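Local coordinates for protein putative glycosyl hydrolase (Bacteroides thetaiotaomicron VPI-5482, PDB 3K11) that is of unconfirmed function but probably acts as a glycoside hydrolase, cleaving glycosidic bonds in carbohydrates, at residues A[33-47]-A[98-110]. Numbering follows the deposited sequence. Where two conformers were deposited one is given.
Sequences KKDIDRVFAYIDKET and TGDKRYTDYVQNR
The F40 ring is wedged between two tyrosines of the neighbouring helix: Y103 stands edge-on over one of its faces, the planes at 87°, while F40 turns its own edge toward the face of Y106 in an offset T-shaped pair. With CG anti to the backbone N (chi1 177°), F40 reaches straight across to both. The Y103 side chain sits as a knob among K33, I36, D37 and F40, and its OH donates a very short bond to D37 OD1 (2.5 Å). R102 NH2 bridges to D37 OD1 as well, at 2.9 Å. Segments 33-45 and 101-110 run nearly parallel, at 24°, an arrangement consistent with the (α/α) barrel expected of family 88. D100 caps the second helix, OD1 accepting from R102 N; its carboxylate takes R102 NE and NH2 side-on and receives K33 NZ on the anti side of OD2, at 2.8 Å. K33 NZ also bridges to D37 OD2. With an alanine here in place of D100, K33 and R102 would probably lose the carboxylate between them, and the helix its cap. Farther along, Y106 OH donates to T47 OG1 (2.6 Å) and also bonds W84, while R110 grips T47 O through NE (2.8 Å) and NH2, the latter also salt-bridged to D44 OD1.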
ATOM      1  N   LYS A  33      -9.759  33.708   0.865  1.00 23.06           N
ATOM      2  CA  LYS A  33      -9.989  34.670   1.949  1.00 22.39           C
ATOM      3  C   LYS A  33     -11.420  34.585   2.498  1.00 26.18           C
ATOM      4  O   LYS A  33     -11.645  34.717   3.709  1.00 25.64           O
ATOM      5  CB  LYS A  33      -9.651  36.084   1.464  1.00 24.69           C
ATOM      6  CG  LYS A  33      -9.864  37.217   2.446  1.00 29.00           C
ATOM      7  CD  LYS A  33      -8.937  37.194   3.613  1.00 27.78           C
ATOM      8  CE  LYS A  33      -8.789  38.576   4.244  1.00 33.23           C
ATOM      9  NZ  LYS A  33     -10.067  39.062   4.791  1.00 26.24           N
ATOM     10  N   LYS A  34     -12.395  34.387   1.615  1.00 27.60           N
ATOM     11  CA  LYS A  34     -13.781  34.227   2.042  1.00 29.46           C
ATOM     12  C   LYS A  34     -13.929  33.058   3.024  1.00 27.83           C
ATOM     13  O   LYS A  34     -14.631  33.146   4.043  1.00 24.78           O
ATOM     14  CB  LYS A  34     -14.660  33.997   0.811  1.00 30.96           C
ATOM     15  CG  LYS A  34     -16.132  33.746   1.114  1.00 37.35           C
ATOM     16  CD  LYS A  34     -16.935  33.477  -0.180  1.00 39.48           C
ATOM     17  CE  LYS A  34     -18.435  33.216   0.125  1.00 45.99           C
ATOM     18  NZ  LYS A  34     -18.639  31.999   1.002  1.00 45.55           N
ATOM     19  N   ASP A  35     -13.212  31.979   2.741  1.00 25.05           N
ATOM     20  CA  ASP A  35     -13.288  30.794   3.571  1.00 26.58           C
ATOM     21  C   ASP A  35     -12.591  30.955   4.913  1.00 25.81           C
ATOM     22  O   ASP A  35     -13.160  30.627   5.957  1.00 27.23           O
ATOM     23  CB  ASP A  35     -12.799  29.588   2.781  1.00 24.58           C
ATOM     24  CG  ASP A  35     -13.816  29.139   1.714  1.00 34.12           C
ATOM     25  OD1 ASP A  35     -15.013  29.498   1.779  1.00 30.61           O
ATOM     26  OD2 ASP A  35     -13.430  28.422   0.781  1.00 30.20           O
ATOM     27  N   ILE A  36     -11.386  31.508   4.925  1.00 25.28           N
ATOM     28  CA  ILE A  36     -10.736  31.752   6.232  1.00 25.76           C
ATOM     29  C   ILE A  36     -11.492  32.813   7.025  1.00 25.04           C
ATOM     30  O   ILE A  36     -11.518  32.758   8.229  1.00 23.63           O
ATOM     31  CB  ILE A  36      -9.189  31.986   6.160  1.00 24.38           C
ATOM     32  CG1 ILE A  36      -8.816  33.239   5.349  1.00 24.60           C
ATOM     33  CG2 ILE A  36      -8.505  30.738   5.643  1.00 23.12           C
ATOM     34  CD1 ILE A  36      -7.339  33.716   5.506  1.00 22.93           C
ATOM     35  N   ASP A  37     -12.119  33.770   6.355  1.00 24.67           N
ATOM     36  CA  ASP A  37     -12.949  34.778   7.058  1.00 23.66           C
ATOM     37  C   ASP A  37     -14.147  34.116   7.753  1.00 24.33           C
ATOM     38  O   ASP A  37     -14.526  34.519   8.845  1.00 24.31           O
ATOM     39  CB  ASP A  37     -13.438  35.833   6.081  1.00 24.45           C
ATOM     40  CG  ASP A  37     -12.415  36.948   5.806  1.00 27.81           C
ATOM     41  OD1 ASP A  37     -11.435  37.106   6.558  1.00 31.41           O
ATOM     42  OD2 ASP A  37     -12.662  37.684   4.801  1.00 31.42           O
ATOM     43  N   ARG A  38     -14.711  33.070   7.147  1.00 26.64           N
ATOM     44  CA  ARG A  38     -15.823  32.321   7.762  1.00 24.75           C
ATOM     45  C   ARG A  38     -15.363  31.584   9.019  1.00 25.91           C
ATOM     46  O   ARG A  38     -16.045  31.601  10.054  1.00 24.00           O
ATOM     47  CB  ARG A  38     -16.486  31.384   6.754  1.00 25.06           C
ATOM     48  CG  ARG A  38     -17.759  30.759   7.281  1.00 31.47           C
ATOM     49  CD  ARG A  38     -18.631  30.157   6.183  1.00 29.53           C
ATOM     50  NE  ARG A  38     -18.068  28.937   5.608  1.00 26.84           N
ATOM     51  CZ  ARG A  38     -17.350  28.885   4.488  1.00 27.81           C
ATOM     52  NH1 ARG A  38     -17.054  29.976   3.783  1.00 30.42           N
ATOM     53  NH2 ARG A  38     -16.889  27.716   4.075  1.00 29.42           N
ATOM     54  N   VAL A  39     -14.187  30.967   8.946  1.00 25.16           N
ATOM     55  CA  VAL A  39     -13.613  30.303  10.114  1.00 25.60           C
ATOM     56  C   VAL A  39     -13.289  31.355  11.185  1.00 25.70           C
ATOM     57  O   VAL A  39     -13.595  31.173  12.367  1.00 24.21           O
ATOM     58  CB  VAL A  39     -12.329  29.515   9.760  1.00 26.72           C
ATOM     59  CG1 VAL A  39     -11.699  28.991  11.028  1.00 23.20           C
ATOM     60  CG2 VAL A  39     -12.625  28.374   8.734  1.00 23.76           C
ATOM     61  N   PHE A  40     -12.676  32.461  10.772  1.00 24.99           N
ATOM     62  CA  PHE A  40     -12.292  33.503  11.710  1.00 24.79           C
ATOM     63  C   PHE A  40     -13.515  34.067  12.439  1.00 24.92           C
ATOM     64  O   PHE A  40     -13.492  34.257  13.660  1.00 23.26           O
ATOM     65  CB  PHE A  40     -11.558  34.626  10.970  1.00 24.90           C
ATOM     66  CG  PHE A  40     -11.179  35.775  11.857  1.00 25.61           C
ATOM     67  CD1 PHE A  40     -10.279  35.591  12.875  1.00 23.62           C
ATOM     68  CD2 PHE A  40     -11.768  37.029  11.700  1.00 30.28           C
ATOM     69  CE1 PHE A  40      -9.935  36.618  13.729  1.00 27.03           C
ATOM     70  CE2 PHE A  40     -11.437  38.061  12.548  1.00 34.57           C
ATOM     71  CZ  PHE A  40     -10.494  37.860  13.559  1.00 28.55           C
ATOM     72  N   ALA A  41     -14.576  34.351  11.703  1.00 26.30           N
ATOM     73  CA  ALA A  41     -15.776  34.948  12.344  1.00 28.90           C
ATOM     74  C   ALA A  41     -16.319  33.980  13.383  1.00 31.71           C
ATOM     75  O   ALA A  41     -16.723  34.355  14.477  1.00 31.56           O
ATOM     76  CB  ALA A  41     -16.845  35.276  11.303  1.00 28.97           C
ATOM     77  N   TYR A  42     -16.316  32.705  13.043  1.00 27.34           N
ATOM     78  CA  TYR A  42     -16.796  31.702  13.964  1.00 26.60           C
ATOM     79  C   TYR A  42     -15.961  31.619  15.238  1.00 27.51           C
ATOM     80  O   TYR A  42     -16.489  31.666  16.325  1.00 28.58           O
ATOM     81  CB  TYR A  42     -16.826  30.342  13.260  1.00 25.58           C
ATOM     82  CG  TYR A  42     -17.201  29.216  14.194  1.00 27.65           C
ATOM     83  CD1 TYR A  42     -18.451  29.155  14.773  1.00 28.88           C
ATOM     84  CD2 TYR A  42     -16.313  28.209  14.474  1.00 24.26           C
ATOM     85  CE1 TYR A  42     -18.780  28.122  15.644  1.00 24.84           C
ATOM     86  CE2 TYR A  42     -16.635  27.188  15.339  1.00 24.80           C
ATOM     87  CZ  TYR A  42     -17.863  27.139  15.910  1.00 27.28           C
ATOM     88  OH  TYR A  42     -18.136  26.084  16.772  1.00 28.52           O
ATOM     89  N   ILE A  43     -14.645  31.514  15.102  1.00 25.39           N
ATOM     90  CA  ILE A  43     -13.813  31.314  16.288  1.00 26.53           C
ATOM     91  C   ILE A  43     -13.787  32.573  17.154  1.00 28.64           C
ATOM     92  O   ILE A  43     -13.585  32.476  18.351  1.00 29.90           O
ATOM     93  CB  ILE A  43     -12.386  30.843  15.963  1.00 27.17           C
ATOM     94  CG1 ILE A  43     -11.608  31.890  15.144  1.00 34.17           C
ATOM     95  CG2 ILE A  43     -12.444  29.465  15.258  1.00 23.77           C
ATOM     96  CD1 ILE A  43     -10.217  32.107  15.628  1.00 37.80           C
ATOM     97  N   ASP A  44     -13.963  33.721  16.521  1.00 24.90           N
ATOM     98  CA  ASP A  44     -13.947  35.001  17.242  1.00 31.69           C
ATOM     99  C   ASP A  44     -15.038  34.980  18.344  1.00 35.02           C
ATOM    100  O   ASP A  44     -14.751  35.272  19.552  1.00 36.51           O
ATOM    101  CB  ASP A  44     -14.191  36.126  16.241  1.00 29.25           C
ATOM    102  CG  ASP A  44     -13.984  37.515  16.824  1.00 36.79           C
ATOM    103  OD1 ASP A  44     -13.262  37.673  17.847  1.00 34.79           O
ATOM    104  OD2 ASP A  44     -14.535  38.447  16.223  1.00 40.09           O
ATOM    105  N   LYS A  45     -16.258  34.597  17.925  0.80 33.79           N
ATOM    106  CA  LYS A  45     -17.416  34.518  18.856  0.80 35.64           C
ATOM    107  C   LYS A  45     -17.369  33.341  19.836  0.80 35.34           C
ATOM    108  O   LYS A  45     -18.075  33.354  20.834  0.80 40.25           O
ATOM    109  CB  LYS A  45     -18.802  34.630  18.161  0.80 36.79           C
ATOM    110  CG  LYS A  45     -19.093  33.886  16.827  0.80 43.23           C
ATOM    111  CD  LYS A  45     -19.244  32.361  16.942  0.80 45.86           C
ATOM    112  CE  LYS A  45     -20.519  31.965  17.612  0.80 49.68           C
ATOM    113  NZ  LYS A  45     -20.955  30.540  17.693  0.80 38.13           N
ATOM    114  N   GLU A  46     -16.537  32.349  19.559  1.00 28.51           N
ATOM    115  CA  GLU A  46     -16.363  31.191  20.431  1.00 28.35           C
ATOM    116  C   GLU A  46     -15.148  31.199  21.325  1.00 28.48           C
ATOM    117  O   GLU A  46     -14.804  30.166  21.936  1.00 27.49           O
ATOM    118  CB  GLU A  46     -16.318  29.939  19.548  1.00 29.22           C
ATOM    119  CG  GLU A  46     -17.655  29.613  18.931  1.00 32.11           C
ATOM    120  CD  GLU A  46     -18.698  29.239  19.985  1.00 40.22           C
ATOM    121  OE1 GLU A  46     -18.357  29.036  21.175  1.00 37.13           O
ATOM    122  OE2 GLU A  46     -19.855  29.157  19.612  1.00 37.20           O
ATOM    123  N   THR A  47     -14.436  32.319  21.353  1.00 25.63           N
ATOM    124  CA  THR A  47     -13.269  32.480  22.200  1.00 26.91           C
ATOM    125  C   THR A  47     -13.360  33.798  22.969  1.00 25.95           C
ATOM    126  O   THR A  47     -12.472  34.649  22.866  1.00 25.63           O
ATOM    127  CB  THR A  47     -11.970  32.381  21.373  1.00 27.44           C
ATOM    128  OG1 THR A  47     -12.008  33.280  20.244  1.00 25.27           O
ATOM    129  CG2 THR A  47     -11.758  30.902  20.902  1.00 22.92           C
ATOM    130  N   THR A  98      -2.461  38.895   3.938  1.00 30.73           N
ATOM    131  CA  THR A  98      -3.720  39.471   3.458  1.00 30.97           C
ATOM    132  C   THR A  98      -3.824  40.947   3.711  1.00 34.05           C
ATOM    133  O   THR A  98      -4.625  41.626   3.078  1.00 33.73           O
ATOM    134  CB  THR A  98      -4.931  38.824   4.173  1.00 32.87           C
ATOM    135  OG1 THR A  98      -4.917  39.195   5.565  1.00 32.49           O
ATOM    136  CG2 THR A  98      -4.906  37.295   4.047  1.00 29.74           C
ATOM    137  N   GLY A  99      -3.080  41.440   4.695  1.00 35.10           N
ATOM    138  CA  GLY A  99      -3.205  42.810   5.107  1.00 34.97           C
ATOM    139  C   GLY A  99      -4.439  43.114   5.932  1.00 35.36           C
ATOM    140  O   GLY A  99      -4.709  44.266   6.208  1.00 36.21           O
ATOM    141  N   ASP A 100      -5.198  42.104   6.329  1.00 32.30           N
ATOM    142  CA  ASP A 100      -6.395  42.291   7.124  1.00 31.42           C
ATOM    143  C   ASP A 100      -5.948  42.371   8.596  1.00 31.10           C
ATOM    144  O   ASP A 100      -5.629  41.364   9.219  1.00 28.47           O
ATOM    145  CB  ASP A 100      -7.351  41.107   6.876  1.00 29.77           C
ATOM    146  CG  ASP A 100      -8.707  41.294   7.506  1.00 37.91           C
ATOM    147  OD1 ASP A 100      -8.843  42.178   8.373  1.00 32.86           O
ATOM    148  OD2 ASP A 100      -9.636  40.542   7.129  1.00 32.66           O
ATOM    149  N   LYS A 101      -5.973  43.576   9.157  1.00 30.43           N
ATOM    150  CA  LYS A 101      -5.535  43.804  10.535  1.00 30.72           C
ATOM    151  C   LYS A 101      -6.460  43.224  11.578  1.00 28.00           C
ATOM    152  O   LYS A 101      -6.107  43.184  12.763  1.00 29.28           O
ATOM    153  CB  LYS A 101      -5.406  45.307  10.787  1.00 30.32           C
ATOM    154  CG  LYS A 101      -4.344  45.975   9.899  1.00 40.00           C
ATOM    155  N   ARG A 102      -7.664  42.832  11.185  1.00 26.93           N
ATOM    156  CA  ARG A 102      -8.586  42.193  12.134  1.00 29.15           C
ATOM    157  C   ARG A 102      -7.943  40.943  12.733  1.00 27.74           C
ATOM    158  O   ARG A 102      -8.178  40.606  13.897  1.00 28.30           O
ATOM    159  CB  ARG A 102      -9.902  41.788  11.470  1.00 28.83           C
ATOM    160  CG  ARG A 102     -10.791  42.948  10.968  1.00 33.13           C
ATOM    161  CD  ARG A 102     -12.099  42.365  10.425  1.00 35.40           C
ATOM    162  NE  ARG A 102     -11.796  41.332   9.428  1.00 39.61           N
ATOM    163  CZ  ARG A 102     -12.452  40.180   9.248  1.00 38.89           C
ATOM    164  NH1 ARG A 102     -13.516  39.846   9.964  1.00 36.64           N
ATOM    165  NH2 ARG A 102     -12.021  39.337   8.335  1.00 35.28           N
ATOM    166  N   TYR A 103      -7.157  40.241  11.916  1.00 28.85           N
ATOM    167  CA  TYR A 103      -6.526  39.015  12.364  1.00 26.71           C
ATOM    168  C   TYR A 103      -5.544  39.275  13.508  1.00 26.72           C
ATOM    169  O   TYR A 103      -5.572  38.581  14.524  1.00 26.58           O
ATOM    170  CB  TYR A 103      -5.838  38.295  11.210  1.00 28.77           C
ATOM    171  CG  TYR A 103      -6.723  37.876  10.059  1.00 26.02           C
ATOM    172  CD1 TYR A 103      -8.002  37.400  10.256  1.00 29.90           C
ATOM    173  CD2 TYR A 103      -6.249  37.900   8.767  1.00 32.33           C
ATOM    174  CE1 TYR A 103      -8.785  37.005   9.193  1.00 29.47           C
ATOM    175  CE2 TYR A 103      -7.024  37.464   7.701  1.00 35.76           C
ATOM    176  CZ  TYR A 103      -8.276  37.007   7.920  1.00 29.62           C
ATOM    177  OH  TYR A 103      -9.060  36.589   6.869  1.00 33.27           O
ATOM    178  N   THR A 104      -4.700  40.290  13.364  1.00 26.55           N
ATOM    179  CA  THR A 104      -3.778  40.611  14.451  1.00 26.97           C
ATOM    180  C   THR A 104      -4.497  41.333  15.597  1.00 26.92           C
ATOM    181  O   THR A 104      -4.098  41.175  16.761  1.00 27.62           O
ATOM    182  CB  THR A 104      -2.539  41.359  14.001  1.00 30.00           C
ATOM    183  OG1 THR A 104      -2.885  42.273  12.973  1.00 27.85           O
ATOM    184  CG2 THR A 104      -1.450  40.369  13.508  1.00 28.44           C
ATOM    185  N   ASP A 105      -5.562  42.078  15.308  1.00 27.58           N
ATOM    186  CA  ASP A 105      -6.355  42.699  16.389  1.00 27.03           C
ATOM    187  C   ASP A 105      -6.868  41.624  17.346  1.00 28.09           C
ATOM    188  O   ASP A 105      -6.909  41.818  18.569  1.00 26.58           O
ATOM    189  CB  ASP A 105      -7.577  43.422  15.855  1.00 25.06           C
ATOM    190  CG  ASP A 105      -7.241  44.735  15.128  1.00 29.16           C
ATOM    191  OD1 ASP A 105      -6.071  45.179  15.169  1.00 26.85           O
ATOM    192  OD2 ASP A 105      -8.176  45.282  14.495  1.00 31.44           O
ATOM    193  N   TYR A 106      -7.287  40.498  16.786  1.00 27.54           N
ATOM    194  CA  TYR A 106      -7.744  39.374  17.592  1.00 24.53           C
ATOM    195  C   TYR A 106      -6.669  38.875  18.534  1.00 25.78           C
ATOM    196  O   TYR A 106      -6.924  38.606  19.697  1.00 27.69           O
ATOM    197  CB  TYR A 106      -8.181  38.230  16.656  1.00 26.92           C
ATOM    198  CG  TYR A 106      -8.578  36.958  17.348  1.00 25.71           C
ATOM    199  CD1 TYR A 106      -7.629  35.973  17.630  1.00 25.66           C
ATOM    200  CD2 TYR A 106      -9.901  36.703  17.690  1.00 25.91           C
ATOM    201  CE1 TYR A 106      -7.980  34.794  18.248  1.00 27.21           C
ATOM    202  CE2 TYR A 106     -10.264  35.498  18.322  1.00 27.06           C
ATOM    203  CZ  TYR A 106      -9.278  34.561  18.598  1.00 30.59           C
ATOM    204  OH  TYR A 106      -9.570  33.384  19.215  1.00 30.70           O
ATOM    205  N   VAL A 107      -5.462  38.688  18.008  1.00 25.71           N
ATOM    206  CA  VAL A 107      -4.367  38.152  18.792  1.00 26.11           C
ATOM    207  C   VAL A 107      -3.959  39.172  19.836  1.00 24.51           C
ATOM    208  O   VAL A 107      -3.737  38.845  20.996  1.00 25.71           O
ATOM    209  CB  VAL A 107      -3.170  37.749  17.908  1.00 25.65           C
ATOM    210  CG1 VAL A 107      -2.109  37.073  18.760  1.00 25.43           C
ATOM    211  CG2 VAL A 107      -3.635  36.748  16.761  1.00 22.46           C
ATOM    212  N   GLN A 108      -3.833  40.424  19.411  1.00 25.02           N
ATOM    213  CA  GLN A 108      -3.567  41.514  20.358  1.00 23.50           C
ATOM    214  C   GLN A 108      -4.553  41.482  21.529  1.00 25.29           C
ATOM    215  O   GLN A 108      -4.168  41.521  22.696  1.00 24.54           O
ATOM    216  CB  GLN A 108      -3.664  42.863  19.637  1.00 26.10           C
ATOM    217  CG  GLN A 108      -2.501  43.190  18.692  1.00 26.22           C
ATOM    218  CD  GLN A 108      -1.285  43.732  19.415  1.00 30.17           C
ATOM    219  OE1 GLN A 108      -1.344  43.986  20.614  1.00 26.42           O
ATOM    220  NE2 GLN A 108      -0.190  43.936  18.690  1.00 25.64           N
ATOM    221  N   ASN A 109      -5.833  41.401  21.202  1.00 25.04           N
ATOM    222  CA  ASN A 109      -6.863  41.452  22.202  1.00 23.64           C
ATOM    223  C   ASN A 109      -6.768  40.299  23.190  1.00 24.78           C
ATOM    224  O   ASN A 109      -6.812  40.518  24.398  1.00 25.83           O
ATOM    225  CB  ASN A 109      -8.218  41.479  21.534  1.00 25.69           C
ATOM    226  CG  ASN A 109      -9.343  41.420  22.512  1.00 34.20           C
ATOM    227  OD1 ASN A 109      -9.879  40.349  22.788  1.00 37.50           O
ATOM    228  ND2 ASN A 109      -9.711  42.574  23.068  1.00 39.23           N
ATOM    229  N   ARG A 110      -6.622  39.082  22.674  1.00 24.66           N
ATOM    230  CA  ARG A 110      -6.533  37.906  23.557  1.00 24.35           C
ATOM    231  C   ARG A 110      -5.274  37.907  24.415  1.00 25.60           C
ATOM    232  O   ARG A 110      -5.329  37.600  25.608  1.00 24.19           O
ATOM    233  CB  ARG A 110      -6.651  36.601  22.765  1.00 26.91           C
ATOM    234  CG  ARG A 110      -7.960  36.434  21.971  1.00 27.59           C
ATOM    235  CD  ARG A 110      -9.163  36.777  22.770  1.00 30.09           C
ATOM    236  NE  ARG A 110     -10.417  36.383  22.100  1.00 33.48           N
ATOM    237  CZ  ARG A 110     -11.038  37.088  21.160  1.00 34.12           C
ATOM    238  NH1 ARG A 110     -10.501  38.196  20.654  1.00 31.52           N
ATOM    239  NH2 ARG A 110     -12.200  36.671  20.697  1.00 28.51           N
TER
HETATM  240  O   HOH W   1     -14.386  37.225   9.120  1.00 32.08           O
HETATM  241  O   HOH W   2     -12.093  39.932  19.124  1.00 37.97           O